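Guanidinopropionase (Pseudomonas aeruginosa, PDB 3NIQ) catalyses the manganese-dependent hydrolysis of 3-guanidinopropanoate to beta-alanine and urea, working as a homohexamer of the arginase family. Local coordinates at residues H72-I77 against L268-R273; Y80-V85 against L309-A314. One frame throughout, in Å; residues are numbered along the deposited sequence.

Interaction 1: H72-I77 against L268-R273; sequences HHVSRI and LVRGLR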
ATOM      1  N   HIS A  72     -32.319  -6.270  -2.486  1.00 25.46           N
ATOM      2  CA  HIS A  72     -31.564  -7.496  -2.624  1.00 25.74           C
ATOM      3  C   HIS A  72     -31.906  -8.201  -3.937  1.00 25.82           C
ATOM      4  O   HIS A  72     -33.083  -8.374  -4.253  1.00 27.16           O
ATOM      5  CB  HIS A  72     -31.836  -8.412  -1.425  1.00 24.88           C
ATOM      6  CG  HIS A  72     -30.796  -9.463  -1.250  1.00 23.40           C
ATOM      7  ND1 HIS A  72     -30.648 -10.509  -2.134  1.00 21.27           N
ATOM      8  CD2 HIS A  72     -29.827  -9.611  -0.317  1.00 18.74           C
ATOM      9  CE1 HIS A  72     -29.640 -11.270  -1.741  1.00 22.68           C
ATOM     10  NE2 HIS A  72     -29.118 -10.740  -0.646  1.00 20.15           N
ATOM     11  N   HIS A  73     -30.894  -8.627  -4.701  1.00 25.93           N
ATOM     12  CA  HIS A  73     -31.152  -9.049  -6.094  1.00 25.38           C
ATOM     13  C   HIS A  73     -31.672 -10.478  -6.174  1.00 25.77           C
ATOM     14  O   HIS A  73     -32.227 -10.884  -7.191  1.00 25.49           O
ATOM     15  CB  HIS A  73     -29.943  -8.821  -7.038  1.00 24.30           C
ATOM     16  CG  HIS A  73     -28.900  -9.901  -6.986  1.00 23.70           C
ATOM     17  ND1 HIS A  73     -27.963  -9.986  -5.978  1.00 22.21           N
ATOM     18  CD2 HIS A  73     -28.633 -10.927  -7.832  1.00 22.32           C
ATOM     19  CE1 HIS A  73     -27.176 -11.025  -6.192  1.00 23.39           C
ATOM     20  NE2 HIS A  73     -27.560 -11.615  -7.310  1.00 26.70           N
ATOM     21  N   VAL A  74     -31.500 -11.242  -5.102  1.00 25.64           N
ATOM     22  CA  VAL A  74     -31.997 -12.608  -5.102  1.00 25.39           C
ATOM     23  C   VAL A  74     -33.358 -12.643  -4.417  1.00 26.32           C
ATOM     24  O   VAL A  74     -34.348 -13.050  -5.013  1.00 25.48           O
ATOM     25  CB  VAL A  74     -31.012 -13.559  -4.396  1.00 25.91           C
ATOM     26  CG1 VAL A  74     -31.515 -15.012  -4.437  1.00 25.46           C
ATOM     27  CG2 VAL A  74     -29.602 -13.410  -5.014  1.00 24.25           C
ATOM     28  N   SER A  75     -33.395 -12.209  -3.164  1.00 26.18           N
ATOM     29  CA  SER A  75     -34.606 -12.291  -2.364  1.00 27.03           C
ATOM     30  C   SER A  75     -35.618 -11.198  -2.739  1.00 27.10           C
ATOM     31  O   SER A  75     -36.812 -11.341  -2.509  1.00 26.12           O
ATOM     32  CB  SER A  75     -34.239 -12.216  -0.885  1.00 26.00           C
ATOM     33  OG  SER A  75     -33.774 -10.922  -0.539  1.00 26.22           O
ATOM     34  N   ARG A  76     -35.121 -10.116  -3.326  1.00 28.04           N
ATOM     35  CA  ARG A  76     -35.940  -8.958  -3.691  1.00 28.86           C
ATOM     36  C   ARG A  76     -36.530  -8.271  -2.452  1.00 28.48           C
ATOM     37  O   ARG A  76     -37.447  -7.461  -2.552  1.00 28.92           O
ATOM     38  CB  ARG A  76     -37.003  -9.346  -4.735  1.00 29.96           C
ATOM     39  CG  ARG A  76     -36.384  -9.835  -6.051  1.00 34.29           C
ATOM     40  CD  ARG A  76     -37.430 -10.439  -6.973  1.00 45.30           C
ATOM     41  NE  ARG A  76     -36.886 -10.799  -8.290  1.00 57.48           N
ATOM     42  CZ  ARG A  76     -36.925 -10.021  -9.374  1.00 57.10           C
ATOM     43  NH1 ARG A  76     -37.476  -8.810  -9.325  1.00 52.62           N
ATOM     44  NH2 ARG A  76     -36.409 -10.455 -10.516  1.00 54.23           N
ATOM     45  N   ILE A  77     -35.976  -8.588  -1.283  1.00 26.85           N
ATOM     46  CA  ILE A  77     -36.281  -7.824  -0.078  1.00 25.81           C
ATOM     47  C   ILE A  77     -35.826  -6.382  -0.263  1.00 26.03           C
ATOM     48  O   ILE A  77     -34.721  -6.124  -0.748  1.00 25.82           O
ATOM     49  CB  ILE A  77     -35.623  -8.433   1.171  1.00 25.61           C
ATOM     50  CG1 ILE A  77     -36.144  -9.867   1.381  1.00 26.65           C
ATOM     51  CG2 ILE A  77     -35.881  -7.537   2.402  1.00 23.06           C
ATOM     52  CD1 ILE A  77     -35.352 -10.736   2.391  1.00 25.43           C
ATOM     53  N   LEU A 268     -24.582 -18.780   2.624  1.00 19.77           N
ATOM     54  CA  LEU A 268     -24.980 -19.297   3.941  1.00 20.62           C
ATOM     55  C   LEU A 268     -25.921 -18.330   4.652  1.00 20.14           C
ATOM     56  O   LEU A 268     -26.946 -18.743   5.214  1.00 20.14           O
ATOM     57  CB  LEU A 268     -23.750 -19.612   4.783  1.00 20.43           C
ATOM     58  CG  LEU A 268     -22.958 -20.798   4.219  1.00 21.29           C
ATOM     59  CD1 LEU A 268     -21.551 -20.814   4.791  1.00 18.92           C
ATOM     60  CD2 LEU A 268     -23.669 -22.111   4.560  1.00 20.22           C
ATOM     61  N   VAL A 269     -25.595 -17.037   4.615  1.00 19.84           N
ATOM     62  CA  VAL A 269     -26.431 -16.040   5.280  1.00 18.49           C
ATOM     63  C   VAL A 269     -27.833 -15.954   4.641  1.00 19.67           C
ATOM     64  O   VAL A 269     -28.849 -15.928   5.342  1.00 19.75           O
ATOM     65  CB  VAL A 269     -25.718 -14.657   5.355  1.00 18.17           C
ATOM     66  CG1 VAL A 269     -26.686 -13.565   5.765  1.00 18.70           C
ATOM     67  CG2 VAL A 269     -24.590 -14.743   6.357  1.00 15.75           C
ATOM     68  N   ARG A 270     -27.892 -15.935   3.318  1.00 19.45           N
ATOM     69  CA  ARG A 270     -29.182 -15.923   2.616  1.00 20.25           C
ATOM     70  C   ARG A 270     -30.097 -17.096   3.022  1.00 20.64           C
ATOM     71  O   ARG A 270     -31.299 -16.928   3.151  1.00 20.74           O
ATOM     72  CB  ARG A 270     -28.957 -15.927   1.101  1.00 20.51           C
ATOM     73  CG  ARG A 270     -28.479 -14.561   0.573  1.00 20.72           C
ATOM     74  CD  ARG A 270     -27.813 -14.692  -0.796  1.00 21.25           C
ATOM     75  NE  ARG A 270     -27.134 -13.459  -1.172  1.00 21.13           N
ATOM     76  CZ  ARG A 270     -26.516 -13.274  -2.329  1.00 21.33           C
ATOM     77  NH1 ARG A 270     -26.521 -14.228  -3.244  1.00 17.88           N
ATOM     78  NH2 ARG A 270     -25.916 -12.110  -2.582  1.00 20.60           N
ATOM     79  N   GLY A 271     -29.515 -18.271   3.220  1.00 21.47           N
ATOM     80  CA  GLY A 271     -30.251 -19.469   3.646  1.00 22.51           C
ATOM     81  C   GLY A 271     -30.776 -19.417   5.077  1.00 23.88           C
ATOM     82  O   GLY A 271     -31.475 -20.340   5.529  1.00 24.64           O
ATOM     83  N   LEU A 272     -30.468 -18.330   5.785  1.00 23.26           N
ATOM     84  CA  LEU A 272     -30.997 -18.107   7.128  1.00 23.29           C
ATOM     85  C   LEU A 272     -32.362 -17.409   7.107  1.00 24.18           C
ATOM     86  O   LEU A 272     -32.943 -17.121   8.158  1.00 22.65           O
ATOM     87  CB  LEU A 272     -30.006 -17.314   7.977  1.00 22.35           C
ATOM     88  CG  LEU A 272     -28.660 -18.006   8.196  1.00 22.57           C
ATOM     89  CD1 LEU A 272     -27.742 -17.172   9.087  1.00 19.34           C
ATOM     90  CD2 LEU A 272     -28.840 -19.376   8.797  1.00 19.35           C
ATOM     91  N   ARG A 273     -32.858 -17.124   5.903  1.00 24.09           N
ATOM     92  CA  ARG A 273     -34.115 -16.421   5.756  1.00 24.98           C
ATOM     93  C   ARG A 273     -35.259 -17.209   6.420  1.00 25.57           C
ATOM     94  O   ARG A 273     -35.289 -18.448   6.366  1.00 24.16           O
ATOM     95  CB  ARG A 273     -34.424 -16.224   4.276  1.00 25.86           C
ATOM     96  CG  ARG A 273     -35.586 -15.281   4.032  1.00 27.88           C
ATOM     97  CD  ARG A 273     -36.034 -15.358   2.591  1.00 28.53           C
ATOM     98  NE  ARG A 273     -37.044 -14.341   2.321  1.00 28.95           N
ATOM     99  CZ  ARG A 273     -37.444 -14.009   1.099  1.00 29.85           C
ATOM    100  NH1 ARG A 273     -36.919 -14.635   0.055  1.00 27.48           N
ATOM    101  NH2 ARG A 273     -38.365 -13.063   0.929  1.00 27.09           N
TER
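Arg270, at the end of helix 262-270, reaches across to the imidazoles of His72 and His73 and to Val74. Outward from CB, its chain runs extended to NE, and CG, anti to the carbonyl carbon (chi1 -74°), starts it across to the loop. CG brushes His72 NE2 at 4.1 Å and CD lies 4.0 Å from His72 CE1. NE is the closest point, 3.4 Å from His72 CE1, and it meets that ring at its edge, near the ring plane. The imidazole comes edge-on over one guanidinium face, the two planes 83° apart. Beyond CZ the group divides: NH1 lies 3.6 Å from Val74 CG2, also over a guanidinium face, while NH2 lies 4.0 Å from His73 CE1.

The polar ends find their partners outside the two segments. Arg270 NE makes a salt bridge and His72 NE2 a hydrogen bond to one oxygen, Glu305 OE1. On Glu212 of the second subunit, OE2 forms a salt bridge with Arg270 NH1 and OE1 a hydrogen bond with His73 NE2.

His72 is held from behind as well, because its ND1 accepts from Val74 N (3.2 Å), close to the ring plane, and weakly from Ser75 N. Further along, Arg273, salt-bridged through NH2 to Glu312 of helix 294-317, lays its guanidinium over Ser75 CB, 3.7 Å from its NH1, and over Ile77, whose CD1 sits toward the rim. Ser75 OG, turned between its backbone N and carbonyl carbon (chi1 69°), accepts from Ile77 N.

An ST turn at Ser75 and a type I turn from Arg270 to Arg273 shape the segments; the arginines, with Glu305 and Glu212 of the second subunit, bridge loop and helix end at a subunit interface of the hexamer.

Interaction 2: Y80-V85 against L309-A314; sequences YDLVRV and LLAESA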
ATOM      1  N   TYR A  80     -35.726  -1.121   3.576  1.00 25.90           N
ATOM      2  CA  TYR A  80     -36.147   0.193   4.016  1.00 27.01           C
ATOM      3  C   TYR A  80     -37.630   0.446   3.769  1.00 27.65           C
ATOM      4  O   TYR A  80     -38.206   1.295   4.437  1.00 28.14           O
ATOM      5  CB  TYR A  80     -35.282   1.276   3.374  1.00 26.62           C
ATOM      6  CG  TYR A  80     -33.821   0.894   3.384  1.00 26.53           C
ATOM      7  CD1 TYR A  80     -33.127   0.714   4.591  1.00 25.30           C
ATOM      8  CD2 TYR A  80     -33.136   0.686   2.192  1.00 24.81           C
ATOM      9  CE1 TYR A  80     -31.776   0.342   4.587  1.00 27.21           C
ATOM     10  CE2 TYR A  80     -31.810   0.308   2.184  1.00 25.86           C
ATOM     11  CZ  TYR A  80     -31.136   0.134   3.379  1.00 26.96           C
ATOM     12  OH  TYR A  80     -29.822  -0.247   3.358  1.00 26.22           O
ATOM     13  N   ASP A  81     -38.224  -0.273   2.808  1.00 28.35           N
ATOM     14  CA  ASP A  81     -39.679  -0.226   2.587  1.00 29.51           C
ATOM     15  C   ASP A  81     -40.394  -1.107   3.592  1.00 29.22           C
ATOM     16  O   ASP A  81     -41.430  -0.711   4.127  1.00 30.15           O
ATOM     17  CB  ASP A  81     -40.073  -0.640   1.160  1.00 30.44           C
ATOM     18  CG  ASP A  81     -39.636   0.376   0.108  1.00 31.88           C
ATOM     19  OD1 ASP A  81     -39.512   1.570   0.432  1.00 32.44           O
ATOM     20  OD2 ASP A  81     -39.417  -0.028  -1.047  1.00 36.05           O
ATOM     21  N   LEU A  82     -39.814  -2.275   3.877  1.00 27.79           N
ATOM     22  CA  LEU A  82     -40.388  -3.200   4.851  1.00 27.94           C
ATOM     23  C   LEU A  82     -40.508  -2.607   6.246  1.00 27.26           C
ATOM     24  O   LEU A  82     -41.556  -2.719   6.870  1.00 28.09           O
ATOM     25  CB  LEU A  82     -39.588  -4.506   4.933  1.00 27.59           C
ATOM     26  CG  LEU A  82     -39.889  -5.576   3.914  1.00 30.34           C
ATOM     27  CD1 LEU A  82     -39.215  -6.876   4.370  1.00 30.79           C
ATOM     28  CD2 LEU A  82     -41.420  -5.752   3.790  1.00 33.05           C
ATOM     29  N   VAL A  83     -39.438  -1.986   6.739  1.00 25.61           N
ATOM     30  CA  VAL A  83     -39.412  -1.479   8.125  1.00 23.81           C
ATOM     31  C   VAL A  83     -38.594  -0.202   8.217  1.00 23.51           C
ATOM     32  O   VAL A  83     -37.967   0.213   7.232  1.00 23.26           O
ATOM     33  CB  VAL A  83     -38.814  -2.528   9.118  1.00 23.96           C
ATOM     34  CG1 VAL A  83     -39.523  -3.870   8.980  1.00 23.03           C
ATOM     35  CG2 VAL A  83     -37.305  -2.697   8.891  1.00 21.81           C
ATOM     36  N   ARG A  84     -38.607   0.427   9.389  1.00 23.37           N
ATOM     37  CA  ARG A  84     -37.821   1.626   9.622  1.00 24.05           C
ATOM     38  C   ARG A  84     -36.391   1.286  10.056  1.00 23.97           C
ATOM     39  O   ARG A  84     -36.171   0.672  11.116  1.00 23.61           O
ATOM     40  CB  ARG A  84     -38.495   2.504  10.670  1.00 24.47           C
ATOM     41  CG  ARG A  84     -39.927   2.939  10.287  1.00 27.69           C
ATOM     42  CD  ARG A  84     -40.596   3.686  11.443  1.00 30.58           C
ATOM     43  NE  ARG A  84     -39.725   4.768  11.906  1.00 36.27           N
ATOM     44  CZ  ARG A  84     -39.724   6.010  11.420  1.00 37.58           C
ATOM     45  NH1 ARG A  84     -40.575   6.356  10.454  1.00 37.26           N
ATOM     46  NH2 ARG A  84     -38.880   6.914  11.922  1.00 34.49           N
ATOM     47  N   VAL A  85     -35.435   1.701   9.225  1.00 24.17           N
ATOM     48  CA  VAL A  85     -34.002   1.453   9.431  1.00 23.19           C
ATOM     49  C   VAL A  85     -33.274   2.786   9.544  1.00 23.17           C
ATOM     50  O   VAL A  85     -33.590   3.756   8.834  1.00 22.64           O
ATOM     51  CB  VAL A  85     -33.389   0.631   8.263  1.00 23.28           C
ATOM     52  CG1 VAL A  85     -31.983   0.104   8.635  1.00 19.86           C
ATOM     53  CG2 VAL A  85     -34.289  -0.548   7.910  1.00 22.50           C
ATOM     54  N   LEU A 309     -32.644  -9.755   6.205  1.00 21.47           N
ATOM     55  CA  LEU A 309     -33.281 -10.791   7.016  1.00 21.59           C
ATOM     56  C   LEU A 309     -33.860 -10.248   8.308  1.00 21.62           C
ATOM     57  O   LEU A 309     -34.945 -10.658   8.722  1.00 22.74           O
ATOM     58  CB  LEU A 309     -32.310 -11.930   7.304  1.00 21.95           C
ATOM     59  CG  LEU A 309     -31.648 -12.583   6.094  1.00 24.99           C
ATOM     60  CD1 LEU A 309     -30.824 -13.780   6.539  1.00 26.46           C
ATOM     61  CD2 LEU A 309     -32.701 -12.995   5.049  1.00 25.91           C
ATOM     62  N   LEU A 310     -33.159  -9.313   8.938  1.00 20.68           N
ATOM     63  CA  LEU A 310     -33.699  -8.688  10.137  1.00 20.85           C
ATOM     64  C   LEU A 310     -34.935  -7.843   9.825  1.00 21.58           C
ATOM     65  O   LEU A 310     -35.870  -7.794  10.620  1.00 21.63           O
ATOM     66  CB  LEU A 310     -32.656  -7.804  10.825  1.00 20.44           C
ATOM     67  CG  LEU A 310     -31.436  -8.512  11.410  1.00 21.75           C
ATOM     68  CD1 LEU A 310     -30.369  -7.469  11.758  1.00 21.71           C
ATOM     69  CD2 LEU A 310     -31.853  -9.283  12.681  1.00 23.90           C
ATOM     70  N   ALA A 311     -34.921  -7.149   8.694  1.00 21.51           N
ATOM     71  CA  ALA A 311     -36.105  -6.410   8.262  1.00 22.46           C
ATOM     72  C   ALA A 311     -37.330  -7.333   8.241  1.00 23.42           C
ATOM     73  O   ALA A 311     -38.384  -6.958   8.751  1.00 23.93           O
ATOM     74  CB  ALA A 311     -35.886  -5.778   6.889  1.00 22.06           C
ATOM     75  N   GLU A 312     -37.192  -8.524   7.659  1.00 24.49           N
ATOM     76  CA  GLU A 312     -38.307  -9.475   7.602  1.00 26.20           C
ATOM     77  C   GLU A 312     -38.765  -9.904   9.000  1.00 27.09           C
ATOM     78  O   GLU A 312     -39.958  -9.986   9.256  1.00 25.90           O
ATOM     79  CB  GLU A 312     -37.971 -10.703   6.760  1.00 27.02           C
ATOM     80  CG  GLU A 312     -37.915 -10.433   5.259  1.00 28.37           C
ATOM     81  CD  GLU A 312     -38.100 -11.685   4.421  1.00 28.50           C
ATOM     82  OE1 GLU A 312     -38.782 -11.593   3.384  1.00 31.49           O
ATOM     83  OE2 GLU A 312     -37.542 -12.753   4.767  1.00 28.32           O
ATOM     84  N   SER A 313     -37.821 -10.177   9.899  1.00 27.56           N
ATOM     85  CA  SER A 313     -38.193 -10.543  11.269  1.00 27.77           C
ATOM     86  C   SER A 313     -38.904  -9.390  11.956  1.00 27.06           C
ATOM     87  O   SER A 313     -39.945  -9.593  12.576  1.00 27.66           O
ATOM     88  CB  SER A 313     -36.979 -10.991  12.098  1.00 28.62           C
ATOM     89  OG  SER A 313     -36.511 -12.253  11.664  1.00 29.63           O
ATOM     90  N   ALA A 314     -38.359  -8.183  11.840  1.00 25.80           N
ATOM     91  CA  ALA A 314     -38.992  -7.013  12.443  1.00 26.44           C
ATOM     92  C   ALA A 314     -40.389  -6.766  11.857  1.00 27.72           C
ATOM     93  O   ALA A 314     -41.286  -6.261  12.552  1.00 27.93           O
ATOM     94  CB  ALA A 314     -38.127  -5.766  12.297  1.00 26.44           C
TER
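Val83 pushes its two methyls against the helix 294-317 at Ala311, where the backbones come within 5.9 Å, CA to CA. The valine is the first residue to leave helical geometry after helix 79-82, and its side chain straddles the small-residue face of the partner helix. CG1, anti to the carbonyl carbon (chi1 -52°), drops into the hollow between Ala311 and Ala314, 3.3 Å from Ala311 O and 4.1 Å from Ala314 CB. CG2 rests on Ala311 itself, 3.9 Å from its CB.

Leu82 adds a second bump one residue earlier. Its CD1 fits beside Ala311 CB and against the aliphatic stem of Glu312, 3.9 Å from CG, the two side chains crossing at a slant. The carboxylate of Glu312 is engaged elsewhere, in a salt bridge with Arg273. Val37, on strand 37-42, next to the outermost strand of the sheet, touches both Val83 and Ala314.

The close approach is consistent with the short alanine side chains. The contact is mainly apolar, though Val83 CG1 also meets a carbonyl oxygen. Val83 and the alanines are buried and Leu82 lies at the exposed margin; with neither hydrogen bond nor salt bridge between the segments, the fit rests largely on shape.

Interactions 1 and 2 both lie on one flank of the subunit, their centres about 13 Å apart, and helix 294-317 connects them. Along the chain the segments alternate: 72-77, 80-85, 268-273, then 309-314, so two neighbouring pieces near helix 79-82 pair with two late pieces. The contacts touch directly through a salt bridge from Arg273 NH2 to Glu312 OE1 (2.9 Å), with Ile77 and Leu309 packed close by. Interaction 2 sits beside edge strand 85-90 and its neighbour 37-42, whereas interaction 1 also meets the second subunit. Both are away from the manganese site, and together they place two early pieces of chain against the end of helix 262-270 and helix 294-317.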